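Local coordinates for unknown protein (Arabidopsis thaliana, PDB 2GM3), which is a universal stress protein A-like protein that binds AMP, though its physiological role is not established, at residues L50-V55 with A105-G110; V12-I17 with L86-F91; V8-N13 with F46-L51. All coordinates share one frame; numbering follows the deposited sequence.

Contact 1: residues L50-V55 with A105-G110; sequences LLHVQV and AWIKTG. With AMP (adenosine monophosphate), chain G.
Trp-106 meets Leu-51 because its CG sits between the backbone N and the carbonyl carbon (chi1 71°), while Leu-51 sends CG anti to its own backbone N (chi1 165°). The two side chains converge on one face of a parallel beta sheet, the nucleotide-binding alpha/beta sheet of a universal stress protein. Strand 102-109 is an outermost strand of the sheet within this chain, next to strand 46-54. Leu-51 CD1 lies 3.5 Å from Trp-106 NE1 and also touches the aliphatic start of Lys-108, whose chain turns about its CB-CG bond and carries NZ off from the strand pair. The same indole lies with one face over the backbone, with Leu-50 O 3.6 Å above its plane near the rim. Its NE1 hydrogen-bonds to Glu-119 of helix 112-123.

The strands are paired in parallel from Leu-50 with Ala-105 to Gln-54 with Thr-109. Five backbone hydrogen bonds tie them, ending with Gly-110 N to Gln-54 O. The shortest runs from Gln-54 N to Lys-108 O, at 2.8 Å. On the other face, Leu-50 CB packs on Ala-105 CB at 3.7 Å. Ile-107 CG1 comes to the edge of the His-52 ring, near its plane. Farther along, Gln-54 OE1 reaches Ile-107 CG2 at 3.8 Å. At the backbone angles of Gly-110, a side chain would collide with the carbonyl O before it, which fits a glycine.

Val-53 is turned to the face of Leu-51 and Trp-106, and its CG1 rests against Gly-110 O. Its backbone reads the adenine edge with two bonds. Val-53 N donates to AMP N1 at 2.9 Å, and AMP N6 donates to Val-53 O at 2.8 Å.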
loop_
_atom_site.group_PDB
_atom_site.type_symbol
_atom_site.label_atom_id
_atom_site.label_comp_id
_atom_site.label_asym_id
_atom_site.label_seq_id
_atom_site.Cartn_x
_atom_site.Cartn_y
_atom_site.Cartn_z
ATOM N N LEU A 50 -13.403 6.783 3.964
ATOM C CA LEU A 50 -12.589 7.899 4.390
ATOM C C LEU A 50 -12.643 8.033 5.886
ATOM O O LEU A 50 -13.705 8.258 6.447
ATOM C CB LEU A 50 -13.088 9.176 3.755
ATOM C CG LEU A 50 -13.000 9.301 2.241
ATOM C CD1 LEU A 50 -14.020 10.264 1.779
ATOM C CD2 LEU A 50 -11.527 9.782 1.836
ATOM N N LEU A 51 -11.500 7.859 6.540
ATOM C CA LEU A 51 -11.453 7.998 7.969
ATOM C C LEU A 51 -10.557 9.170 8.395
ATOM O O LEU A 51 -9.388 9.263 7.981
ATOM C CB LEU A 51 -10.996 6.704 8.598
ATOM C CG LEU A 51 -10.550 6.800 10.054
ATOM C CD1 LEU A 51 -11.705 6.941 11.031
ATOM C CD2 LEU A 51 -9.733 5.555 10.381
ATOM N N HIS A 52 -11.120 10.039 9.241
ATOM C CA HIS A 52 -10.346 11.075 9.907
ATOM C C HIS A 52 -10.283 10.785 11.370
ATOM O O HIS A 52 -11.306 10.557 12.018
ATOM C CB HIS A 52 -10.971 12.455 9.717
ATOM C CG HIS A 52 -10.267 13.522 10.481
ATOM N ND1 HIS A 52 -8.989 13.936 10.171
ATOM C CD2 HIS A 52 -10.651 14.257 11.554
ATOM C CE1 HIS A 52 -8.619 14.890 11.009
ATOM N NE2 HIS A 52 -9.618 15.119 11.844
ATOM N N VAL A 53 -9.084 10.793 11.929
ATOM C CA VAL A 53 -8.986 10.663 13.370
ATOM C C VAL A 53 -8.805 12.034 14.003
ATOM O O VAL A 53 -7.896 12.764 13.669
ATOM C CB VAL A 53 -7.918 9.656 13.792
ATOM C CG1 VAL A 53 -7.967 9.386 15.300
ATOM C CG2 VAL A 53 -8.170 8.370 13.074
ATOM N N GLN A 54 -9.698 12.370 14.905
ATOM C CA GLN A 54 -9.685 13.673 15.578
ATOM C C GLN A 54 -9.040 13.572 16.975
ATOM O O GLN A 54 -9.295 12.628 17.732
ATOM C CB GLN A 54 -11.131 14.159 15.663
ATOM C CG GLN A 54 -11.353 15.559 16.088
ATOM C CD GLN A 54 -12.674 15.709 16.848
ATOM O OE1 GLN A 54 -13.707 15.145 16.460
ATOM N NE2 GLN A 54 -12.639 16.471 17.937
ATOM N N VAL A 55 -8.198 14.549 17.288
ATOM C CA VAL A 55 -7.468 14.639 18.572
ATOM C C VAL A 55 -8.307 15.177 19.709
ATOM O O VAL A 55 -9.525 15.264 19.629
ATOM C CB VAL A 55 -6.415 15.717 18.471
ATOM C CG1 VAL A 55 -6.109 16.301 19.883
ATOM C CG2 VAL A 55 -5.185 15.209 17.708
ATOM N N ALA A 105 -17.640 8.185 4.740
ATOM C CA ALA A 105 -16.659 8.980 5.463
ATOM C C ALA A 105 -17.132 9.193 6.875
ATOM O O ALA A 105 -18.301 9.472 7.105
ATOM C CB ALA A 105 -16.433 10.312 4.767
ATOM N N TRP A 106 -16.212 9.049 7.825
ATOM C CA TRP A 106 -16.560 9.291 9.217
ATOM C C TRP A 106 -15.344 9.671 10.037
ATOM O O TRP A 106 -14.183 9.595 9.568
ATOM C CB TRP A 106 -17.252 8.082 9.809
ATOM C CG TRP A 106 -16.343 6.968 10.010
ATOM C CD1 TRP A 106 -15.748 6.610 11.168
ATOM C CD2 TRP A 106 -15.881 6.053 9.016
ATOM N NE1 TRP A 106 -14.939 5.544 10.966
ATOM C CE2 TRP A 106 -15.009 5.164 9.655
ATOM C CE3 TRP A 106 -16.137 5.891 7.647
ATOM C CZ2 TRP A 106 -14.372 4.099 8.977
ATOM C CZ3 TRP A 106 -15.517 4.828 6.973
ATOM C CH2 TRP A 106 -14.631 3.956 7.640
ATOM N N ILE A 107 -15.634 10.064 11.275
ATOM C CA ILE A 107 -14.639 10.530 12.206
ATOM C C ILE A 107 -14.635 9.621 13.420
ATOM O O ILE A 107 -15.689 9.216 13.894
ATOM C CB ILE A 107 -14.965 11.975 12.616
ATOM C CG1 ILE A 107 -14.802 12.882 11.381
ATOM C CG2 ILE A 107 -14.061 12.412 13.789
ATOM C CD1 ILE A 107 -15.229 14.337 11.525
ATOM N N LYS A 108 -13.437 9.271 13.880
ATOM C CA LYS A 108 -13.240 8.616 15.155
ATOM C C LYS A 108 -12.326 9.487 15.997
ATOM O O LYS A 108 -11.602 10.329 15.464
ATOM C CB LYS A 108 -12.640 7.232 14.929
ATOM C CG LYS A 108 -13.620 6.226 14.329
ATOM C CD LYS A 108 -14.644 5.745 15.359
ATOM C CE LYS A 108 -15.666 4.827 14.726
ATOM N NZ LYS A 108 -16.803 4.540 15.674
ATOM N N THR A 109 -12.348 9.306 17.304
ATOM C CA THR A 109 -11.526 10.109 18.194
ATOM C C THR A 109 -10.416 9.262 18.831
ATOM O O THR A 109 -10.594 8.064 19.068
ATOM C CB THR A 109 -12.438 10.792 19.275
ATOM O OG1 THR A 109 -13.449 11.574 18.622
ATOM C CG2 THR A 109 -11.648 11.708 20.229
ATOM N N GLY A 110 -9.277 9.890 19.108
ATOM C CA GLY A 110 -8.218 9.251 19.888
ATOM C C GLY A 110 -6.884 9.433 19.214
ATOM O O GLY A 110 -6.712 10.360 18.415
HETATM P P AMP G . 3.134 10.218 8.484
HETATM O O1P AMP G . 2.723 10.707 9.755
HETATM O O2P AMP G . 3.787 11.227 7.614
HETATM O O3P AMP G . 3.847 8.954 8.448
HETATM O "O5'" AMP G . 1.828 9.855 7.647
HETATM C "C5'" AMP G . 0.920 10.870 7.282
HETATM C "C4'" AMP G . -0.363 10.161 6.939
HETATM O "O4'" AMP G . -0.979 9.546 8.121
HETATM C "C3'" AMP G . -1.410 11.088 6.388
HETATM O "O3'" AMP G . -1.148 11.260 4.965
HETATM C "C2'" AMP G . -2.672 10.271 6.621
HETATM O "O2'" AMP G . -2.818 9.339 5.550
HETATM C "C1'" AMP G . -2.386 9.544 7.930
HETATM N N9 AMP G . -2.854 10.387 9.047
HETATM C C8 AMP G . -2.132 11.243 9.808
HETATM N N7 AMP G . -2.941 11.817 10.715
HETATM C C5 AMP G . -4.165 11.297 10.560
HETATM C C6 AMP G . -5.401 11.464 11.192
HETATM N N6 AMP G . -5.583 12.297 12.201
HETATM N N1 AMP G . -6.438 10.766 10.748
HETATM C C2 AMP G . -6.353 9.923 9.738
HETATM N N3 AMP G . -5.205 9.722 9.109
HETATM C C4 AMP G . -4.103 10.391 9.500
#

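Contact 2: residues V12-I17 with L86-F91. With AMP (adenosine monophosphate), chain G.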
loop_
_atom_site.group_PDB
_atom_site.type_symbol
_atom_site.label_atom_id
_atom_site.label_comp_id
_atom_site.label_asym_id
_atom_site.label_seq_id
_atom_site.Cartn_x
_atom_site.Cartn_y
_atom_site.Cartn_z
ATOM N N VAL A 12 -7.308 10.274 6.258
ATOM C CA VAL A 12 -7.159 11.676 5.849
ATOM C C VAL A 12 -7.036 12.585 7.059
ATOM O O VAL A 12 -7.691 12.382 8.100
ATOM C CB VAL A 12 -8.312 12.150 4.919
ATOM C CG1 VAL A 12 -8.417 11.261 3.647
ATOM C CG2 VAL A 12 -9.633 12.172 5.624
ATOM N N ASN A 13 -6.158 13.572 6.937
ATOM C CA ASN A 13 -5.969 14.540 7.998
ATOM C C ASN A 13 -5.792 15.955 7.435
ATOM O O ASN A 13 -5.662 16.144 6.211
ATOM C CB ASN A 13 -4.780 14.144 8.854
ATOM C CG ASN A 13 -3.487 14.169 8.084
ATOM O OD1 ASN A 13 -3.398 13.694 6.931
ATOM N ND2 ASN A 13 -2.466 14.714 8.710
ATOM N N ALA A 14 -5.807 16.928 8.345
ATOM C CA ALA A 14 -5.758 18.331 7.993
ATOM C C ALA A 14 -4.315 18.788 7.819
ATOM O O ALA A 14 -3.435 18.255 8.446
ATOM C CB ALA A 14 -6.475 19.166 9.073
ATOM N N SER A 15 -4.083 19.783 6.978
ATOM C CA SER A 15 -2.756 20.344 6.833
ATOM C C SER A 15 -2.453 21.254 8.003
ATOM O O SER A 15 -3.362 21.882 8.546
ATOM C CB SER A 15 -2.642 21.140 5.550
ATOM O OG SER A 15 -1.587 22.064 5.675
ATOM N N THR A 16 -1.180 21.332 8.387
ATOM C CA THR A 16 -0.767 22.283 9.430
ATOM C C THR A 16 -0.101 23.538 8.850
ATOM O O THR A 16 0.121 24.497 9.581
ATOM C CB THR A 16 0.128 21.651 10.531
ATOM O OG1 THR A 16 1.356 21.216 9.952
ATOM C CG2 THR A 16 -0.566 20.452 11.184
ATOM N N ILE A 17 0.218 23.528 7.554
ATOM C CA ILE A 17 0.812 24.686 6.903
ATOM C C ILE A 17 -0.189 25.355 5.982
ATOM O O ILE A 17 -0.273 26.589 5.929
ATOM C CB ILE A 17 2.068 24.338 6.084
ATOM C CG1 ILE A 17 1.962 22.920 5.486
ATOM C CG2 ILE A 17 3.360 24.575 6.937
ATOM C CD1 ILE A 17 2.302 22.856 4.017
ATOM N N LEU A 86 -14.993 17.546 9.865
ATOM C CA LEU A 86 -16.099 17.385 8.936
ATOM C C LEU A 86 -15.768 18.022 7.573
ATOM O O LEU A 86 -16.017 17.428 6.537
ATOM C CB LEU A 86 -17.422 17.953 9.538
ATOM C CG LEU A 86 -17.964 17.250 10.788
ATOM C CD1 LEU A 86 -19.146 17.968 11.418
ATOM C CD2 LEU A 86 -18.365 15.816 10.479
ATOM N N HIS A 87 -15.194 19.222 7.598
ATOM C CA HIS A 87 -14.821 19.956 6.375
ATOM C C HIS A 87 -13.848 19.119 5.544
ATOM O O HIS A 87 -13.866 19.096 4.326
ATOM C CB HIS A 87 -14.081 21.252 6.725
ATOM C CG HIS A 87 -14.969 22.426 6.998
ATOM N ND1 HIS A 87 -16.013 22.786 6.173
ATOM C CD2 HIS A 87 -14.935 23.355 7.984
ATOM C CE1 HIS A 87 -16.598 23.874 6.650
ATOM N NE2 HIS A 87 -15.953 24.248 7.740
ATOM N N LEU A 88 -12.984 18.431 6.256
ATOM C CA LEU A 88 -12.037 17.550 5.670
ATOM C C LEU A 88 -12.726 16.397 4.917
ATOM O O LEU A 88 -12.418 16.131 3.742
ATOM C CB LEU A 88 -11.172 17.004 6.792
ATOM C CG LEU A 88 -9.794 16.455 6.521
ATOM C CD1 LEU A 88 -9.028 17.435 5.636
ATOM C CD2 LEU A 88 -9.140 16.340 7.865
ATOM N N LEU A 89 -13.630 15.709 5.606
ATOM C CA LEU A 89 -14.444 14.647 5.030
ATOM C C LEU A 89 -15.227 15.104 3.816
ATOM O O LEU A 89 -15.290 14.407 2.819
ATOM C CB LEU A 89 -15.450 14.183 6.068
ATOM C CG LEU A 89 -15.056 12.904 6.790
ATOM C CD1 LEU A 89 -13.575 12.733 7.012
ATOM C CD2 LEU A 89 -15.878 12.854 8.063
ATOM N N GLU A 90 -15.839 16.278 3.922
ATOM C CA GLU A 90 -16.611 16.841 2.846
ATOM C C GLU A 90 -15.770 17.110 1.583
ATOM O O GLU A 90 -16.256 16.921 0.454
ATOM C CB GLU A 90 -17.309 18.116 3.319
ATOM C CG GLU A 90 -18.279 18.669 2.321
ATOM C CD GLU A 90 -19.031 19.884 2.816
ATOM O OE1 GLU A 90 -18.677 20.469 3.862
ATOM O OE2 GLU A 90 -19.999 20.271 2.139
ATOM N N PHE A 91 -14.525 17.547 1.769
ATOM C CA PHE A 91 -13.618 17.712 0.631
ATOM C C PHE A 91 -13.439 16.409 -0.153
ATOM O O PHE A 91 -13.595 16.410 -1.357
ATOM C CB PHE A 91 -12.256 18.322 1.015
ATOM C CG PHE A 91 -11.248 18.284 -0.111
ATOM C CD1 PHE A 91 -11.191 19.317 -1.050
ATOM C CD2 PHE A 91 -10.355 17.194 -0.243
ATOM C CE1 PHE A 91 -10.258 19.275 -2.119
ATOM C CE2 PHE A 91 -9.426 17.140 -1.306
ATOM C CZ PHE A 91 -9.374 18.182 -2.232
HETATM P P AMP G . 3.134 10.218 8.484
HETATM O O1P AMP G . 2.723 10.707 9.755
HETATM O O2P AMP G . 3.787 11.227 7.614
HETATM O O3P AMP G . 3.847 8.954 8.448
HETATM O "O5'" AMP G . 1.828 9.855 7.647
HETATM C "C5'" AMP G . 0.920 10.870 7.282
HETATM C "C4'" AMP G . -0.363 10.161 6.939
HETATM O "O4'" AMP G . -0.979 9.546 8.121
HETATM C "C3'" AMP G . -1.410 11.088 6.388
HETATM O "O3'" AMP G . -1.148 11.260 4.965
HETATM C "C2'" AMP G . -2.672 10.271 6.621
HETATM O "O2'" AMP G . -2.818 9.339 5.550
HETATM C "C1'" AMP G . -2.386 9.544 7.930
HETATM N N9 AMP G . -2.854 10.387 9.047
HETATM C C8 AMP G . -2.132 11.243 9.808
HETATM N N7 AMP G . -2.941 11.817 10.715
HETATM C C5 AMP G . -4.165 11.297 10.560
HETATM C C6 AMP G . -5.401 11.464 11.192
HETATM N N6 AMP G . -5.583 12.297 12.201
HETATM N N1 AMP G . -6.438 10.766 10.748
HETATM C C2 AMP G . -6.353 9.923 9.738
HETATM N N3 AMP G . -5.205 9.722 9.109
HETATM C C4 AMP G . -4.103 10.391 9.500
#
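Leu-88 of helix 81-99 lays CD2 against the backbone where Asn-13 joins Ala-14. CD2 is 3.4 Å from both Asn-13 C and Ala-14 N. The side chain gets there with CG anti to its backbone N (chi1 -158°), and its CD1 then lies 3.7 Å from Asn-13 O. Ala-14 CB adds a looser touch to CD2. Val-12 points toward the helix, and its CG2 meets Leu-89 CD1 at 4.2 Å. Contact between the two segments is wholly by packing, with no hydrogen bond.

Asn-13 CB leaves the backbone away from the helix, and the amide lies against the nucleotide. The backbone puts CB over one face of the adenine, 3.4 Å from AMP C5. Chi1 of 64° then carries the amide out over the ring, with ND2 near N7 and OD1 3.3 Å from AMP C3'. OD1 is also hydrogen-bonded to Ser-24 OG. An alanine here would keep CB over the adenine but is likely to leave Ser-24 OG without this partner and open a gap beside the ribose. Val-12 O lies over the same face, above C2. The loop after strand 6-11 thus has the helix behind it and AMP in front, as befits the nucleotide site of a universal stress protein fold.

Contact 3: residues V8-N13 with F46-L51. With AMP (adenosine monophosphate), chain G.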
loop_
_atom_site.group_PDB
_atom_site.type_symbol
_atom_site.label_atom_id
_atom_site.label_comp_id
_atom_site.label_asym_id
_atom_site.label_seq_id
_atom_site.Cartn_x
_atom_site.Cartn_y
_atom_site.Cartn_z
ATOM N N VAL A 8 -11.437 0.411 -0.074
ATOM C CA VAL A 8 -10.209 1.114 0.127
ATOM C C VAL A 8 -10.395 2.114 1.270
ATOM O O VAL A 8 -11.090 3.127 1.103
ATOM C CB VAL A 8 -9.855 1.874 -1.148
ATOM C CG1 VAL A 8 -8.460 2.508 -1.034
ATOM C CG2 VAL A 8 -9.946 0.952 -2.345
HETATM N N MSE A 9 -9.755 1.845 2.415
HETATM C CA MSE A 9 -9.770 2.806 3.528
HETATM C C MSE A 9 -8.681 3.844 3.325
HETATM O O MSE A 9 -7.535 3.477 3.078
HETATM C CB MSE A 9 -9.558 2.110 4.860
HETATM C CG MSE A 9 -9.807 3.083 6.027
HETATM SE SE MSE A 9 -9.967 2.193 7.718
HETATM C CE MSE A 9 -8.538 2.963 8.482
ATOM N N VAL A 10 -9.039 5.119 3.406
ATOM C CA VAL A 10 -8.089 6.212 3.142
ATOM C C VAL A 10 -8.066 7.088 4.369
ATOM O O VAL A 10 -9.082 7.638 4.736
ATOM C CB VAL A 10 -8.491 7.046 1.928
ATOM C CG1 VAL A 10 -7.496 8.157 1.710
ATOM C CG2 VAL A 10 -8.581 6.183 0.662
ATOM N N ALA A 11 -6.912 7.184 5.016
ATOM C CA ALA A 11 -6.769 7.897 6.250
ATOM C C ALA A 11 -6.436 9.340 5.881
ATOM O O ALA A 11 -5.399 9.605 5.262
ATOM C CB ALA A 11 -5.654 7.263 7.063
ATOM N N VAL A 12 -7.308 10.274 6.258
ATOM C CA VAL A 12 -7.159 11.676 5.849
ATOM C C VAL A 12 -7.036 12.585 7.059
ATOM O O VAL A 12 -7.691 12.382 8.100
ATOM C CB VAL A 12 -8.312 12.150 4.919
ATOM C CG1 VAL A 12 -8.417 11.261 3.647
ATOM C CG2 VAL A 12 -9.633 12.172 5.624
ATOM N N ASN A 13 -6.158 13.572 6.937
ATOM C CA ASN A 13 -5.969 14.540 7.998
ATOM C C ASN A 13 -5.792 15.955 7.435
ATOM O O ASN A 13 -5.662 16.144 6.211
ATOM C CB ASN A 13 -4.780 14.144 8.854
ATOM C CG ASN A 13 -3.487 14.169 8.084
ATOM O OD1 ASN A 13 -3.398 13.694 6.931
ATOM N ND2 ASN A 13 -2.466 14.714 8.710
ATOM N N PHE A 46 -14.470 -0.186 -6.926
ATOM C CA PHE A 46 -13.892 0.277 -5.668
ATOM C C PHE A 46 -14.880 1.096 -4.843
ATOM O O PHE A 46 -15.717 1.808 -5.393
ATOM C CB PHE A 46 -12.622 1.104 -5.946
ATOM C CG PHE A 46 -11.529 0.306 -6.590
ATOM C CD1 PHE A 46 -11.492 0.142 -7.973
ATOM C CD2 PHE A 46 -10.576 -0.322 -5.813
ATOM C CE1 PHE A 46 -10.508 -0.621 -8.560
ATOM C CE2 PHE A 46 -9.598 -1.085 -6.382
ATOM C CZ PHE A 46 -9.543 -1.238 -7.765
ATOM N N LYS A 47 -14.746 1.003 -3.526
ATOM C CA LYS A 47 -15.481 1.839 -2.595
ATOM C C LYS A 47 -14.482 2.487 -1.624
ATOM O O LYS A 47 -13.652 1.814 -1.037
ATOM C CB LYS A 47 -16.509 0.980 -1.842
ATOM C CG LYS A 47 -17.307 1.750 -0.816
ATOM C CD LYS A 47 -18.477 0.973 -0.270
ATOM C CE LYS A 47 -19.207 1.820 0.764
ATOM N NZ LYS A 47 -20.671 1.464 0.848
ATOM N N ILE A 48 -14.554 3.794 -1.470
ATOM C CA ILE A 48 -13.594 4.495 -0.658
ATOM C C ILE A 48 -14.171 4.718 0.741
ATOM O O ILE A 48 -15.303 5.206 0.895
ATOM C CB ILE A 48 -13.237 5.805 -1.296
ATOM C CG1 ILE A 48 -12.796 5.564 -2.749
ATOM C CG2 ILE A 48 -12.190 6.536 -0.478
ATOM C CD1 ILE A 48 -11.592 4.606 -2.992
ATOM N N LEU A 49 -13.410 4.321 1.756
ATOM C CA LEU A 49 -13.822 4.521 3.139
ATOM C C LEU A 49 -12.882 5.586 3.733
ATOM O O LEU A 49 -11.717 5.339 3.912
ATOM C CB LEU A 49 -13.777 3.196 3.922
ATOM C CG LEU A 49 -14.556 2.058 3.297
ATOM C CD1 LEU A 49 -14.208 0.774 3.961
ATOM C CD2 LEU A 49 -16.054 2.286 3.406
ATOM N N LEU A 50 -13.403 6.783 3.964
ATOM C CA LEU A 50 -12.589 7.899 4.390
ATOM C C LEU A 50 -12.643 8.033 5.886
ATOM O O LEU A 50 -13.705 8.258 6.447
ATOM C CB LEU A 50 -13.088 9.176 3.755
ATOM C CG LEU A 50 -13.000 9.301 2.241
ATOM C CD1 LEU A 50 -14.020 10.264 1.779
ATOM C CD2 LEU A 50 -11.527 9.782 1.836
ATOM N N LEU A 51 -11.500 7.859 6.540
ATOM C CA LEU A 51 -11.453 7.998 7.969
ATOM C C LEU A 51 -10.557 9.170 8.395
ATOM O O LEU A 51 -9.388 9.263 7.981
ATOM C CB LEU A 51 -10.996 6.704 8.598
ATOM C CG LEU A 51 -10.550 6.800 10.054
ATOM C CD1 LEU A 51 -11.705 6.941 11.031
ATOM C CD2 LEU A 51 -9.733 5.555 10.381
HETATM P P AMP G . 3.134 10.218 8.484
HETATM O O1P AMP G . 2.723 10.707 9.755
HETATM O O2P AMP G . 3.787 11.227 7.614
HETATM O O3P AMP G . 3.847 8.954 8.448
HETATM O "O5'" AMP G . 1.828 9.855 7.647
HETATM C "C5'" AMP G . 0.920 10.870 7.282
HETATM C "C4'" AMP G . -0.363 10.161 6.939
HETATM O "O4'" AMP G . -0.979 9.546 8.121
HETATM C "C3'" AMP G . -1.410 11.088 6.388
HETATM O "O3'" AMP G . -1.148 11.260 4.965
HETATM C "C2'" AMP G . -2.672 10.271 6.621
HETATM O "O2'" AMP G . -2.818 9.339 5.550
HETATM C "C1'" AMP G . -2.386 9.544 7.930
HETATM N N9 AMP G . -2.854 10.387 9.047
HETATM C C8 AMP G . -2.132 11.243 9.808
HETATM N N7 AMP G . -2.941 11.817 10.715
HETATM C C5 AMP G . -4.165 11.297 10.560
HETATM C C6 AMP G . -5.401 11.464 11.192
HETATM N N6 AMP G . -5.583 12.297 12.201
HETATM N N1 AMP G . -6.438 10.766 10.748
HETATM C C2 AMP G . -6.353 9.923 9.738
HETATM N N3 AMP G . -5.205 9.722 9.109
HETATM C C4 AMP G . -4.103 10.391 9.500
#
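Val-8, Val-10, Ile-48 and Leu-50 form the apolar centre on one face of two parallel strands. Ile-48 bends at chi2 (-58°), which brings CD1 back to Val-8 CB at 3.7 Å. Its other branch, CG2, meets Val-10 CG2 at 3.8 Å. Leu-50 CD2 touches both Val-10 CB and Val-12 CG1 from one side. At the far end, Val-8 CG2 comes to the edge of the Phe-46 ring, near its plane. That ring also packs on Ile-38 of the second subunit.

On the opposite face, selenomethionine Met-9 brings CE up to Leu-51 CD2, and helix 112-123 packs on Met-9. Between the faces, five backbone hydrogen bonds run from Val-8 N to Lys-47 O through to Val-12 N to Leu-51 O. The strands are the two arms of a right-handed beta-alpha-beta unit through helix 25-39.

The polar edge is at Ala-11. Its CB lies 3.2 Å from AMP N3, near the adenine plane and at the edge of the base. Ala-11 O accepts a hydrogen bond from AMP O2' at 2.6 Å. The ribose hydroxyl is held by a main-chain carbonyl, so that bond does not depend on a polar side chain at Ala-11.

All three contacts touch AMP. Contacts 1 and 3 are neighbouring strand pairs of one parallel sheet. They share Leu-50 and Leu-51 on strand 46-54, and their centres lie 11 Å apart. Contact 2 continues from contact 3 through Val-12 and Asn-13, with centres 13 Å apart, and sets helix 81-99 behind the loop. His-52 joins contacts 1 and 2: its ND1 is hydrogen-bonded to Val-12 O at 2.9 Å and lies 3.3 Å from Leu-88 CD2. Ile-107 CG1 also meets Leu-89 CD2 at 3.5 Å. Around the nucleotide, contact 1 takes the N1 and N6 edge, contact 2 covers one face of the adenine, and contact 3 meets the N3 edge and the ribose O2'.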